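Side-chain contacts in beta-galacturonidase (Eisenbergiella tayi, PDB 6NCW), which acts as a glycoside hydrolase family 2 beta-galacturonidase, probably releasing terminal galacturonate residues from beta-linked substrates: residues P431-D436 / E484-Q489; G469-Y474 / R525-N530; G533-Y538 / L543-V548. All coordinates share one frame; numbering follows the deposited sequence.

Followed from the N terminus, the six segments all fall in the second half of the TIM barrel. Contact 1 opens at 431-436, after strand 425-428, and closes at the start of helix 484-500; contact 2 opens between these, at 469-474, and closes at 525-530, so the two loops cross rather than nest. Contact 3 begins only after both have closed and is short. Glu484 links all three: its carboxylate accepts hydrogen bonds from Gly473 N of contact 2 and Leu543 N of contact 3. Contacts 1 and 2 tie together the connections after strands 425-428, 461-466 and 504-509, while contact 3 folds the last of these onto helix 544-553.

Contact 1: P431-D436 / E484-Q489; sequences PKWYHD and EEYQVQ
Tyr486 and Trp433 meet because both first torsions carry the ring away from its own backbone N: CG lies anti to N in Tyr486 (chi1 -177°) and likewise in Trp433. In this (beta/alpha)8 barrel, the tyrosine thus spans from helix 484-500 to the loop that joins strand 425-428 to helix 439-453. Its hydroxyl donates to the carbonyl of Lys432, and the 2.5 Å between Tyr486 OH and Lys432 O make this a short bond. The donor lies in the carbonyl plane on a lone pair, with a C=O...donor angle of 139°, while the carbonyl oxygen lies near the plane of the phenol ring at its edge.

Beside this polar bond, the six-membered part of the indole touches the phenol: Trp433 CE3 is 3.9 Å from Tyr486 CE1, which sits at the indole edge. The two side chains are set askew, so this is packing and not a stack. The aliphatic root of Lys432 also borders the hydroxyl, whereas its ammonium group turns to a salt bridge with Glu493. Trp433 lies against Lys532, part of the galacturonate site together with Tyr434, and meets Phe522 of a neighbouring subunit edge-to-face. Asp436, paired with Lys481, is linked to the tyrosine through a water that donates to Tyr486 OH at 2.9 Å and to Asp436 OD1 at 3.1 Å.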
loop_
_atom_site.group_PDB
_atom_site.type_symbol
_atom_site.label_atom_id
_atom_site.label_comp_id
_atom_site.label_asym_id
_atom_site.label_seq_id
_atom_site.Cartn_x
_atom_site.Cartn_y
_atom_site.Cartn_z
ATOM N N PRO A 431 26.252 -10.790 2.382
ATOM C CA PRO A 431 26.748 -10.177 1.139
ATOM C C PRO A 431 25.580 -9.888 0.212
ATOM O O PRO A 431 24.614 -10.660 0.143
ATOM C CB PRO A 431 27.675 -11.248 0.548
ATOM C CG PRO A 431 27.063 -12.564 1.095
ATOM C CD PRO A 431 26.687 -12.197 2.506
ATOM N N LYS A 432 25.673 -8.749 -0.475
ATOM C CA LYS A 432 24.676 -8.161 -1.365
ATOM C C LYS A 432 23.547 -7.494 -0.581
ATOM O O LYS A 432 22.609 -6.942 -1.197
ATOM C CB LYS A 432 24.112 -9.166 -2.383
ATOM C CG LYS A 432 25.153 -9.512 -3.454
ATOM C CD LYS A 432 25.850 -8.223 -3.912
ATOM C CE LYS A 432 26.711 -8.424 -5.160
ATOM N NZ LYS A 432 25.868 -8.743 -6.353
ATOM N N TRP A 433 23.614 -7.466 0.751
ATOM C CA TRP A 433 22.733 -6.585 1.509
ATOM C C TRP A 433 23.550 -5.591 2.326
ATOM O O TRP A 433 23.562 -4.411 1.989
ATOM C CB TRP A 433 21.746 -7.377 2.370
ATOM C CG TRP A 433 20.759 -6.452 3.029
ATOM C CD1 TRP A 433 20.700 -6.126 4.350
ATOM C CD2 TRP A 433 19.735 -5.677 2.380
ATOM N NE1 TRP A 433 19.686 -5.216 4.579
ATOM C CE2 TRP A 433 19.079 -4.925 3.385
ATOM C CE3 TRP A 433 19.297 -5.565 1.058
ATOM C CZ2 TRP A 433 18.016 -4.064 3.104
ATOM C CZ3 TRP A 433 18.228 -4.690 0.776
ATOM C CH2 TRP A 433 17.607 -3.969 1.794
ATOM N N TYR A 434 24.249 -6.025 3.368
ATOM C CA TYR A 434 25.085 -5.140 4.169
ATOM C C TYR A 434 26.490 -4.936 3.598
ATOM O O TYR A 434 27.196 -4.057 4.085
ATOM C CB TYR A 434 25.204 -5.689 5.597
ATOM C CG TYR A 434 23.934 -5.607 6.414
ATOM C CD1 TYR A 434 23.204 -4.419 6.490
ATOM C CD2 TYR A 434 23.459 -6.717 7.114
ATOM C CE1 TYR A 434 22.029 -4.337 7.244
ATOM C CE2 TYR A 434 22.287 -6.650 7.862
ATOM C CZ TYR A 434 21.575 -5.449 7.924
ATOM O OH TYR A 434 20.420 -5.371 8.673
ATOM N N HIS A 435 26.928 -5.740 2.621
ATOM C CA HIS A 435 28.254 -5.630 2.003
ATOM C C HIS A 435 28.096 -5.828 0.506
ATOM O O HIS A 435 27.528 -6.838 0.083
ATOM C CB HIS A 435 29.233 -6.700 2.525
ATOM C CG HIS A 435 29.283 -6.803 4.013
ATOM N ND1 HIS A 435 29.867 -5.836 4.808
ATOM C CD2 HIS A 435 28.814 -7.754 4.857
ATOM C CE1 HIS A 435 29.760 -6.189 6.079
ATOM N NE2 HIS A 435 29.120 -7.345 6.137
ATOM N N ASP A 436 28.606 -4.900 -0.300
ATOM C CA ASP A 436 28.506 -5.077 -1.747
ATOM C C ASP A 436 29.761 -5.789 -2.237
ATOM O O ASP A 436 30.761 -5.172 -2.596
ATOM C CB ASP A 436 28.264 -3.750 -2.448
ATOM C CG ASP A 436 26.807 -3.317 -2.351
ATOM O OD1 ASP A 436 25.912 -4.184 -2.566
ATOM O OD2 ASP A 436 26.558 -2.130 -2.026
ATOM N N GLU A 484 11.110 -4.962 -3.577
ATOM C CA GLU A 484 10.949 -6.399 -3.724
ATOM C C GLU A 484 11.778 -6.944 -4.877
ATOM O O GLU A 484 12.248 -8.085 -4.809
ATOM C CB GLU A 484 9.467 -6.741 -3.926
ATOM C CG GLU A 484 8.603 -6.535 -2.675
ATOM C CD GLU A 484 7.193 -7.082 -2.843
ATOM O OE1 GLU A 484 7.062 -8.319 -3.010
ATOM O OE2 GLU A 484 6.220 -6.276 -2.814
ATOM N N GLU A 485 11.937 -6.169 -5.956
ATOM C CA GLU A 485 12.772 -6.625 -7.068
ATOM C C GLU A 485 14.204 -6.834 -6.627
ATOM O O GLU A 485 14.824 -7.847 -6.960
ATOM C CB GLU A 485 12.728 -5.632 -8.220
ATOM C CG GLU A 485 11.379 -5.547 -8.867
ATOM C CD GLU A 485 10.566 -4.362 -8.343
ATOM O OE1 GLU A 485 10.927 -3.790 -7.283
ATOM O OE2 GLU A 485 9.566 -4.012 -9.003
ATOM N N TYR A 486 14.762 -5.889 -5.873
ATOM C CA TYR A 486 16.131 -6.107 -5.441
ATOM C C TYR A 486 16.229 -7.353 -4.571
ATOM O O TYR A 486 17.206 -8.103 -4.660
ATOM C CB TYR A 486 16.692 -4.904 -4.689
ATOM C CG TYR A 486 18.138 -5.159 -4.340
ATOM C CD1 TYR A 486 18.499 -5.706 -3.109
ATOM C CD2 TYR A 486 19.139 -4.926 -5.275
ATOM C CE1 TYR A 486 19.834 -5.968 -2.797
ATOM C CE2 TYR A 486 20.462 -5.173 -4.977
ATOM C CZ TYR A 486 20.809 -5.697 -3.732
ATOM O OH TYR A 486 22.136 -5.958 -3.454
ATOM N N GLN A 487 15.236 -7.584 -3.704
ATOM C CA GLN A 487 15.311 -8.747 -2.830
ATOM C C GLN A 487 15.310 -10.032 -3.647
ATOM O O GLN A 487 15.954 -11.017 -3.266
ATOM C CB GLN A 487 14.157 -8.764 -1.828
ATOM C CG GLN A 487 14.260 -9.931 -0.844
ATOM C CD GLN A 487 13.001 -10.130 -0.004
ATOM O OE1 GLN A 487 11.870 -10.142 -0.532
ATOM N NE2 GLN A 487 13.185 -10.289 1.306
ATOM N N VAL A 488 14.569 -10.044 -4.759
ATOM C CA VAL A 488 14.574 -11.188 -5.664
ATOM C C VAL A 488 15.995 -11.478 -6.132
ATOM O O VAL A 488 16.473 -12.614 -6.046
ATOM C CB VAL A 488 13.640 -10.927 -6.861
ATOM C CG1 VAL A 488 13.954 -11.916 -8.020
ATOM C CG2 VAL A 488 12.191 -11.020 -6.436
ATOM N N GLN A 489 16.700 -10.440 -6.602
ATOM C CA GLN A 489 18.048 -10.610 -7.140
ATOM C C GLN A 489 19.016 -11.080 -6.066
ATOM O O GLN A 489 19.848 -11.957 -6.309
ATOM C CB GLN A 489 18.560 -9.300 -7.743
ATOM C CG GLN A 489 17.641 -8.640 -8.766
ATOM C CD GLN A 489 18.084 -7.213 -9.151
ATOM O OE1 GLN A 489 17.440 -6.557 -9.978
ATOM N NE2 GLN A 489 19.183 -6.735 -8.548
HETATM O O HOH W 1 23.915 -4.186 -5.002
#

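Contact 2: G469-Y474 / R525-N530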
loop_
_atom_site.group_PDB
_atom_site.type_symbol
_atom_site.label_atom_id
_atom_site.label_comp_id
_atom_site.label_asym_id
_atom_site.label_seq_id
_atom_site.Cartn_x
_atom_site.Cartn_y
_atom_site.Cartn_z
ATOM N N GLY A 469 16.581 -7.297 2.841
ATOM C CA GLY A 469 15.357 -6.587 3.175
ATOM C C GLY A 469 14.490 -6.346 1.954
ATOM O O GLY A 469 14.961 -6.302 0.815
ATOM N N ALA A 470 13.194 -6.196 2.208
ATOM C CA ALA A 470 12.243 -5.733 1.206
ATOM C C ALA A 470 10.988 -5.280 1.935
ATOM O O ALA A 470 10.434 -6.038 2.736
ATOM C CB ALA A 470 11.893 -6.828 0.202
ATOM N N ILE A 471 10.538 -4.060 1.665
ATOM C CA ILE A 471 9.268 -3.595 2.207
ATOM C C ILE A 471 8.182 -4.055 1.247
ATOM O O ILE A 471 8.177 -3.648 0.082
ATOM C CB ILE A 471 9.253 -2.066 2.380
ATOM C CG1 ILE A 471 10.364 -1.625 3.348
ATOM C CG2 ILE A 471 7.873 -1.623 2.872
ATOM C CD1 ILE A 471 10.721 -0.113 3.235
ATOM N N TYR A 472 7.280 -4.918 1.732
ATOM C CA TYR A 472 6.220 -5.472 0.896
ATOM C C TYR A 472 5.424 -4.354 0.264
ATOM O O TYR A 472 4.940 -3.454 0.955
ATOM C CB TYR A 472 5.278 -6.382 1.715
ATOM C CG TYR A 472 4.104 -6.946 0.920
ATOM C CD1 TYR A 472 2.823 -6.409 1.039
ATOM C CD2 TYR A 472 4.280 -8.003 0.038
ATOM C CE1 TYR A 472 1.758 -6.912 0.310
ATOM C CE2 TYR A 472 3.217 -8.509 -0.701
ATOM C CZ TYR A 472 1.957 -7.966 -0.554
ATOM O OH TYR A 472 0.894 -8.480 -1.286
ATOM N N GLY A 473 5.299 -4.409 -1.059
ATOM C CA GLY A 473 4.588 -3.414 -1.802
ATOM C C GLY A 473 5.465 -2.322 -2.403
ATOM O O GLY A 473 5.014 -1.633 -3.316
ATOM N N TYR A 474 6.688 -2.130 -1.914
ATOM C CA TYR A 474 7.579 -1.155 -2.531
ATOM C C TYR A 474 8.293 -1.809 -3.711
ATOM O O TYR A 474 9.127 -2.705 -3.525
ATOM C CB TYR A 474 8.600 -0.595 -1.545
ATOM C CG TYR A 474 9.331 0.559 -2.193
ATOM C CD1 TYR A 474 8.618 1.661 -2.623
ATOM C CD2 TYR A 474 10.710 0.525 -2.422
ATOM C CE1 TYR A 474 9.233 2.711 -3.234
ATOM C CE2 TYR A 474 11.345 1.578 -3.052
ATOM C CZ TYR A 474 10.598 2.680 -3.440
ATOM O OH TYR A 474 11.177 3.751 -4.071
ATOM N N ARG A 525 15.711 0.026 10.743
ATOM C CA ARG A 525 14.629 -0.954 10.642
ATOM C C ARG A 525 13.359 -0.253 10.180
ATOM O O ARG A 525 12.527 0.149 11.008
ATOM C CB ARG A 525 14.404 -1.670 11.976
ATOM C CG ARG A 525 15.526 -2.594 12.398
ATOM C CD ARG A 525 15.598 -3.787 11.478
ATOM N NE ARG A 525 16.668 -4.729 11.831
ATOM C CZ ARG A 525 17.882 -4.719 11.282
ATOM N NH1 ARG A 525 18.178 -3.807 10.358
ATOM N NH2 ARG A 525 18.793 -5.626 11.640
ATOM N N PRO A 526 13.176 -0.090 8.866
ATOM C CA PRO A 526 11.947 0.535 8.354
ATOM C C PRO A 526 10.707 -0.046 9.020
ATOM O O PRO A 526 10.605 -1.259 9.243
ATOM C CB PRO A 526 11.981 0.209 6.851
ATOM C CG PRO A 526 13.443 0.050 6.531
ATOM C CD PRO A 526 14.079 -0.532 7.793
ATOM N N ARG A 527 9.763 0.843 9.350
ATOM C CA ARG A 527 8.501 0.494 9.998
ATOM C C ARG A 527 8.685 -0.068 11.407
ATOM O O ARG A 527 7.747 -0.675 11.946
ATOM C CB ARG A 527 7.692 -0.513 9.162
ATOM C CG ARG A 527 7.666 -0.252 7.640
ATOM C CD ARG A 527 6.706 -1.235 6.971
ATOM N NE ARG A 527 7.262 -2.575 7.020
ATOM C CZ ARG A 527 6.551 -3.680 7.187
ATOM N NH1 ARG A 527 5.228 -3.609 7.311
ATOM N NH2 ARG A 527 7.163 -4.860 7.234
ATOM N N THR A 528 9.863 0.116 12.024
ATOM C CA THR A 528 10.220 -0.562 13.277
ATOM C C THR A 528 9.906 -2.059 13.148
ATOM O O THR A 528 9.237 -2.684 13.989
ATOM C CB THR A 528 9.519 0.082 14.488
ATOM O OG1 THR A 528 9.823 1.479 14.525
ATOM C CG2 THR A 528 10.007 -0.510 15.822
ATOM N N MET A 529 10.360 -2.612 12.023
ATOM C CA MET A 529 10.233 -4.020 11.679
ATOM C C MET A 529 11.572 -4.462 11.126
ATOM O O MET A 529 12.293 -3.654 10.535
ATOM C CB MET A 529 9.166 -4.287 10.599
ATOM C CG MET A 529 7.766 -3.841 10.935
ATOM S SD MET A 529 6.914 -4.856 12.167
ATOM C CE MET A 529 6.584 -6.346 11.223
ATOM N N ASN A 530 11.901 -5.736 11.323
ATOM C CA ASN A 530 12.922 -6.385 10.508
ATOM C C ASN A 530 12.209 -6.864 9.252
ATOM O O ASN A 530 11.258 -7.652 9.339
ATOM C CB ASN A 530 13.590 -7.542 11.263
ATOM C CG ASN A 530 14.768 -8.173 10.487
ATOM O OD1 ASN A 530 14.595 -8.696 9.390
ATOM N ND2 ASN A 530 15.955 -8.146 11.081
#
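Two loops of the TIM barrel, one after strand 461-466 and one running into the short strand 529-530, meet where Ile471 packs on Pro526 and Arg527. The contact is apolar, with no hydrogen bond passing between the segments. Ile471 uses both of its branches. With CG1 anti to the carbonyl carbon (chi1 -60°) and the chain extended beyond it, CD1 reaches the proline ring, and Ile471 CD1 lies 3.8 Å from Pro526 CB. The shorter branch turns to the arginine, leaving Ile471 CG2 at 4.3 Å from Arg527 CD, a looser approach to the methylene part of that chain.

The polar end of Arg527 is occupied by other partners. NH1 forms a salt bridge with Glu537, and NH2 pairs with Asp514 and also bonds Asn531; such a buried cation is probably stabilised by the two carboxylates. One face of the guanidinium is covered by Met529, whose CG stands 3.8 Å above the plane, offset toward the rim of the Arg527 group. Each backbone is also bent here. Ile471 begins a type II beta turn closed by Tyr474 N to Ile471 O at 2.9 Å, with Gly473 in the third position at a positive phi. On the other loop, Met529 N bonds Pro526 O at 3.1 Å.

Pro526 packs on Pro526 of a second subunit, and Ile471 on Arg527 of that subunit, so the contact is itself part of a subunit interface. Arg525 and Asn530, which both bind Asp131, belong to the galacturonate site and to the connection following barrel strand 504-509, Arg525 in its loop and Asn530 on its short strand 529-530; substrate-binding residues on connections at the C-terminal ends of the strands are typical of the (beta/alpha)8 barrel.

Contact 3: G533-Y538 / L543-V548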
loop_
_atom_site.group_PDB
_atom_site.type_symbol
_atom_site.label_atom_id
_atom_site.label_comp_id
_atom_site.label_asym_id
_atom_site.label_seq_id
_atom_site.Cartn_x
_atom_site.Cartn_y
_atom_site.Cartn_z
ATOM N N GLY A 533 11.774 -10.719 5.858
ATOM C CA GLY A 533 10.908 -11.848 5.598
ATOM C C GLY A 533 10.797 -12.127 4.110
ATOM O O GLY A 533 10.862 -11.223 3.269
ATOM N N ILE A 534 10.687 -13.414 3.787
ATOM C CA ILE A 534 10.232 -13.829 2.467
ATOM C C ILE A 534 8.709 -13.687 2.347
ATOM O O ILE A 534 8.182 -13.581 1.235
ATOM C CB ILE A 534 10.718 -15.267 2.215
ATOM C CG1 ILE A 534 12.273 -15.340 2.282
ATOM C CG2 ILE A 534 10.136 -15.842 0.906
ATOM C CD1 ILE A 534 13.059 -14.357 1.352
ATOM N N VAL A 535 7.983 -13.695 3.465
ATOM C CA VAL A 535 6.595 -13.250 3.517
ATOM C C VAL A 535 6.570 -12.055 4.462
ATOM O O VAL A 535 7.468 -11.913 5.293
ATOM C CB VAL A 535 5.610 -14.358 3.971
ATOM C CG1 VAL A 535 5.655 -15.556 3.024
ATOM C CG2 VAL A 535 5.853 -14.807 5.456
ATOM N N ASP A 536 5.584 -11.160 4.309
ATOM C CA ASP A 536 5.525 -10.033 5.238
ATOM C C ASP A 536 4.876 -10.464 6.561
ATOM O O ASP A 536 4.575 -11.645 6.782
ATOM C CB ASP A 536 4.839 -8.821 4.597
ATOM C CG ASP A 536 3.318 -8.900 4.554
ATOM O OD1 ASP A 536 2.698 -9.968 4.783
ATOM O OD2 ASP A 536 2.722 -7.833 4.275
ATOM N N GLU A 537 4.688 -9.510 7.479
ATOM C CA GLU A 537 4.186 -9.902 8.796
ATOM C C GLU A 537 2.789 -10.495 8.698
ATOM O O GLU A 537 2.416 -11.290 9.553
ATOM C CB GLU A 537 4.217 -8.727 9.790
ATOM C CG GLU A 537 3.303 -7.522 9.451
ATOM C CD GLU A 537 3.972 -6.517 8.514
ATOM O OE1 GLU A 537 4.851 -6.934 7.724
ATOM O OE2 GLU A 537 3.629 -5.305 8.569
ATOM N N TYR A 538 2.033 -10.179 7.643
ATOM C CA TYR A 538 0.727 -10.777 7.448
ATOM C C TYR A 538 0.786 -12.020 6.579
ATOM O O TYR A 538 -0.253 -12.463 6.096
ATOM C CB TYR A 538 -0.253 -9.752 6.881
ATOM C CG TYR A 538 -0.464 -8.599 7.842
ATOM C CD1 TYR A 538 -1.222 -8.773 8.992
ATOM C CD2 TYR A 538 0.107 -7.348 7.609
ATOM C CE1 TYR A 538 -1.417 -7.732 9.895
ATOM C CE2 TYR A 538 -0.074 -6.289 8.507
ATOM C CZ TYR A 538 -0.848 -6.507 9.661
ATOM O OH TYR A 538 -1.053 -5.508 10.586
ATOM N N LEU A 543 7.871 -10.873 -3.706
ATOM C CA LEU A 543 8.285 -11.414 -5.001
ATOM C C LEU A 543 9.344 -12.504 -4.832
ATOM O O LEU A 543 9.276 -13.547 -5.490
ATOM C CB LEU A 543 8.801 -10.302 -5.925
ATOM C CG LEU A 543 7.847 -9.182 -6.374
ATOM C CD1 LEU A 543 8.583 -8.157 -7.228
ATOM C CD2 LEU A 543 6.685 -9.766 -7.173
ATOM N N ALA A 544 10.306 -12.295 -3.923
ATOM C CA ALA A 544 11.359 -13.274 -3.668
ATOM C C ALA A 544 10.827 -14.640 -3.241
ATOM O O ALA A 544 11.591 -15.602 -3.226
ATOM C CB ALA A 544 12.316 -12.756 -2.593
ATOM N N TYR A 545 9.548 -14.755 -2.897
ATOM C CA TYR A 545 9.012 -16.047 -2.490
ATOM C C TYR A 545 9.174 -17.076 -3.604
ATOM O O TYR A 545 9.534 -18.234 -3.346
ATOM C CB TYR A 545 7.551 -15.863 -2.085
ATOM C CG TYR A 545 6.781 -17.061 -1.568
ATOM C CD1 TYR A 545 6.347 -18.070 -2.429
ATOM C CD2 TYR A 545 6.381 -17.120 -0.234
ATOM C CE1 TYR A 545 5.597 -19.123 -1.969
ATOM C CE2 TYR A 545 5.626 -18.162 0.234
ATOM C CZ TYR A 545 5.242 -19.162 -0.626
ATOM O OH TYR A 545 4.490 -20.192 -0.136
ATOM N N GLU A 546 8.965 -16.657 -4.854
ATOM C CA GLU A 546 9.065 -17.599 -5.969
ATOM C C GLU A 546 10.514 -17.971 -6.269
ATOM O O GLU A 546 10.775 -19.067 -6.771
ATOM C CB GLU A 546 8.388 -17.021 -7.212
ATOM C CG GLU A 546 6.874 -16.873 -7.061
ATOM C CD GLU A 546 6.191 -18.207 -6.745
ATOM O OE1 GLU A 546 5.359 -18.268 -5.802
ATOM O OE2 GLU A 546 6.510 -19.205 -7.431
ATOM N N VAL A 547 11.460 -17.088 -5.945
ATOM C CA VAL A 547 12.880 -17.379 -6.118
ATOM C C VAL A 547 13.345 -18.433 -5.116
ATOM O O VAL A 547 14.103 -19.353 -5.461
ATOM C CB VAL A 547 13.691 -16.074 -5.987
ATOM C CG1 VAL A 547 15.115 -16.357 -5.506
ATOM C CG2 VAL A 547 13.745 -15.364 -7.317
ATOM N N VAL A 548 12.924 -18.303 -3.853
ATOM C CA VAL A 548 13.281 -19.290 -2.835
ATOM C C VAL A 548 12.640 -20.634 -3.155
ATOM O O VAL A 548 13.281 -21.685 -3.057
ATOM C CB VAL A 548 12.872 -18.794 -1.435
ATOM C CG1 VAL A 548 13.058 -19.901 -0.423
ATOM C CG2 VAL A 548 13.708 -17.562 -1.016
#
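Ile534 and Val535 approach Tyr545 in two different ways, one across its root and the other along its ring. The branch methyl of Ile534 sits over the start of the tyrosine side chain: Ile534 CG2 is 3.6 Å from Tyr545 CA, near enough to pack against the helix backbone itself, and 4.0 Å from Tyr545 CB. The two side chains run askew. Val535, by contrast, lies side by side with Tyr545 and points the same way, so that Val535 CG1 comes to the ring edge, near its plane, at 3.7 Å from Tyr545 CD2. No ring face is used in this valine contact.

The longer branch of Ile534 takes a separate course. A bend at chi2 (-54°) turns CD1 toward the next turn of the helix, where it meets Val548 tip to tip; Ile534 CD1 and Val548 CG2 are 4.0 Å apart. Ala544, one turn earlier, offers its methyl to the same isoleucine end, with Ala544 CB at 4.3 Å from Ile534 CD1. One isoleucine therefore covers three positions of helix 544-553 by sending its two branches in different directions. The interface is wholly apolar and buried, about 206 Å² in all, while the hydroxyl of Tyr545 extends past it to a hydrogen bond with Asp302.

Around this cluster the barrel closes on itself: Ile534 and Val548 both touch Phe275 of strand 268-276 and Ile509 of strand 504-509, and Leu491 of helix 484-500 packs on Ile534, so the contact is wedged among the first and last barrel strands and the two final helices.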